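Local coordinates for uncharacterized protein (Bacteroides eggerthii DSM 20697, PDB 4ECO) that is of unknown function but, as a curved leucine-rich repeat solenoid, probably serves in binding other proteins, at residues N576-V581 with K595-I600. Residues are numbered along the deposited sequence; the frame is centred on the assembly and turned at random.
Sequences NDIRKV and KDNPNI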
loop_
_atom_site.group_PDB
_atom_site.type_symbol
_atom_site.label_atom_id
_atom_site.label_comp_id
_atom_site.label_asym_id
_atom_site.label_seq_id
_atom_site.Cartn_x
_atom_site.Cartn_y
_atom_site.Cartn_z
ATOM N N ASN A 576 -15.556 -5.048 -33.764
ATOM C CA ASN A 576 -14.660 -4.921 -34.913
ATOM C C ASN A 576 -15.534 -4.959 -36.166
ATOM O O ASN A 576 -16.727 -4.637 -36.084
ATOM C CB ASN A 576 -13.567 -6.027 -34.909
ATOM C CG ASN A 576 -12.458 -5.825 -33.905
ATOM O OD1 ASN A 576 -11.708 -4.859 -33.951
ATOM N ND2 ASN A 576 -12.273 -6.775 -33.020
ATOM N N ASP A 577 -14.974 -5.397 -37.300
ATOM C CA ASP A 577 -15.723 -5.546 -38.528
ATOM C C ASP A 577 -15.375 -6.891 -39.177
ATOM O O ASP A 577 -15.176 -6.976 -40.394
ATOM C CB ASP A 577 -15.454 -4.365 -39.469
ATOM C CG ASP A 577 -16.444 -4.204 -40.606
ATOM O OD1 ASP A 577 -17.486 -4.920 -40.603
ATOM O OD2 ASP A 577 -16.193 -3.349 -41.482
ATOM N N ILE A 578 -15.351 -7.957 -38.354
ATOM C CA ILE A 578 -15.032 -9.304 -38.804
ATOM C C ILE A 578 -16.109 -9.741 -39.802
ATOM O O ILE A 578 -17.291 -9.453 -39.612
ATOM C CB ILE A 578 -14.851 -10.313 -37.624
ATOM C CG1 ILE A 578 -13.809 -9.813 -36.593
ATOM C CG2 ILE A 578 -14.519 -11.746 -38.112
ATOM C CD1 ILE A 578 -12.381 -9.416 -37.115
ATOM N N ARG A 579 -15.661 -10.368 -40.897
ATOM C CA ARG A 579 -16.498 -10.820 -41.994
ATOM C C ARG A 579 -16.666 -12.343 -41.952
ATOM O O ARG A 579 -17.234 -12.853 -40.994
ATOM C CB ARG A 579 -15.910 -10.355 -43.340
ATOM C CG ARG A 579 -15.581 -8.871 -43.434
ATOM C CD ARG A 579 -16.789 -7.984 -43.279
ATOM N NE ARG A 579 -16.426 -6.571 -43.352
ATOM C CZ ARG A 579 -17.159 -5.637 -43.951
ATOM N NH1 ARG A 579 -18.310 -5.958 -44.535
ATOM N NH2 ARG A 579 -16.748 -4.379 -43.974
ATOM N N LYS A 580 -16.191 -13.057 -42.972
ATOM C CA LYS A 580 -16.371 -14.501 -43.087
ATOM C C LYS A 580 -15.352 -15.257 -42.224
ATOM O O LYS A 580 -14.134 -15.034 -42.319
ATOM C CB LYS A 580 -16.287 -14.945 -44.576
ATOM C CG LYS A 580 -16.387 -16.449 -44.890
ATOM C CD LYS A 580 -17.782 -17.069 -44.726
ATOM C CE LYS A 580 -17.922 -18.397 -45.452
ATOM N NZ LYS A 580 -17.020 -19.466 -44.924
ATOM N N VAL A 581 -15.900 -16.172 -41.394
ATOM C CA VAL A 581 -15.190 -17.089 -40.513
ATOM C C VAL A 581 -15.377 -18.479 -41.138
ATOM O O VAL A 581 -16.498 -19.008 -41.147
ATOM C CB VAL A 581 -15.670 -16.982 -39.039
ATOM C CG1 VAL A 581 -14.897 -17.935 -38.136
ATOM C CG2 VAL A 581 -15.549 -15.553 -38.522
ATOM N N LYS A 595 -19.409 -10.182 -30.201
ATOM C CA LYS A 595 -20.472 -9.178 -30.137
ATOM C C LYS A 595 -20.059 -7.911 -30.860
ATOM O O LYS A 595 -18.894 -7.539 -30.823
ATOM C CB LYS A 595 -20.872 -8.879 -28.684
ATOM C CG LYS A 595 -22.236 -8.225 -28.552
ATOM C CD LYS A 595 -22.701 -8.162 -27.097
ATOM C CE LYS A 595 -23.998 -7.401 -26.898
ATOM N NZ LYS A 595 -25.161 -8.089 -27.521
ATOM N N ASP A 596 -21.022 -7.289 -31.568
ATOM C CA ASP A 596 -20.849 -6.061 -32.341
ATOM C C ASP A 596 -19.812 -6.285 -33.462
ATOM O O ASP A 596 -18.724 -5.720 -33.465
ATOM C CB ASP A 596 -20.486 -4.864 -31.433
ATOM C CG ASP A 596 -20.397 -3.517 -32.130
ATOM O OD1 ASP A 596 -21.019 -3.358 -33.204
ATOM O OD2 ASP A 596 -19.714 -2.622 -31.597
ATOM N N ASN A 597 -20.176 -7.154 -34.400
ATOM C CA ASN A 597 -19.457 -7.491 -35.636
ATOM C C ASN A 597 -20.566 -7.696 -36.637
ATOM O O ASN A 597 -20.951 -8.830 -36.919
ATOM C CB ASN A 597 -18.533 -8.713 -35.444
ATOM C CG ASN A 597 -17.179 -8.405 -34.865
ATOM O OD1 ASN A 597 -16.330 -7.812 -35.516
ATOM N ND2 ASN A 597 -16.905 -8.902 -33.672
ATOM N N PRO A 598 -21.251 -6.602 -37.021
ATOM C CA PRO A 598 -22.469 -6.739 -37.840
ATOM C C PRO A 598 -22.308 -7.459 -39.185
ATOM O O PRO A 598 -23.321 -7.883 -39.733
ATOM C CB PRO A 598 -22.883 -5.283 -38.089
ATOM C CG PRO A 598 -21.649 -4.476 -37.824
ATOM C CD PRO A 598 -21.011 -5.184 -36.689
ATOM N N ASN A 599 -21.093 -7.612 -39.712
ATOM C CA ASN A 599 -20.963 -8.264 -41.017
ATOM C C ASN A 599 -20.294 -9.639 -40.915
ATOM O O ASN A 599 -19.838 -10.166 -41.936
ATOM C CB ASN A 599 -20.191 -7.365 -41.977
ATOM C CG ASN A 599 -20.858 -6.024 -42.157
ATOM O OD1 ASN A 599 -22.030 -5.929 -42.543
ATOM N ND2 ASN A 599 -20.155 -4.963 -41.799
ATOM N N ILE A 600 -20.297 -10.241 -39.698
ATOM C CA ILE A 600 -19.698 -11.547 -39.426
ATOM C C ILE A 600 -20.558 -12.654 -40.062
ATOM O O ILE A 600 -21.761 -12.478 -40.264
ATOM C CB ILE A 600 -19.469 -11.782 -37.889
ATOM C CG1 ILE A 600 -18.356 -12.828 -37.630
ATOM C CG2 ILE A 600 -20.766 -12.126 -37.144
ATOM C CD1 ILE A 600 -17.816 -12.919 -36.205
HETATM O O HOH W 1 -18.477 -6.984 -39.147
#
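N597 reaches from 595-600 into the bend of 576-581, where its OD1 takes the backbone N-H of I578 at 3.0 Å in a nearly straight bond (167° at the hydrogen). The donor comes in tilted 29° from the carbonyl plane; the N of N576 adds only a weak second bond to the same oxygen. With CG anti to the carbonyl carbon, the N597 amide lies beside its own backbone N and alongside I578, whose CG1 flanks the oxygen. Deeper on this buried side, CD1 of I600 meets CG2 of I578 at 4.0 Å, and CG2 of V581 closes on I600 CG1. L555 also packs against I578, and W558 against V581.

The outer side is polar and more exposed. ND2 of N599 donates to the syn lone pair of D577 OD1 at 2.9 Å, with the oxygen in the amide plane, although carboxylate and amide are turned 52° apart. A water bridges D577 OD1, I578 O and N599 N. The other carboxylate oxygen, D577 OD2, pairs with R579 NH2 at 2.8 Å, and the bent arginine chain lays one guanidinium face over N599 ND2, the two planes nearly parallel. Cutting R579 back to an alanine is likely to leave the D577 carboxylate without this charged mate and to take away the flat group beside the N599 amide.

Segment 595-600 follows strand 591-593 just as 576-581 follows strand 570-572, and these parallel strands are paired: the inward asparagine bonding to the preceding turn's backbone is the asparagine ladder of a leucine-rich repeat solenoid.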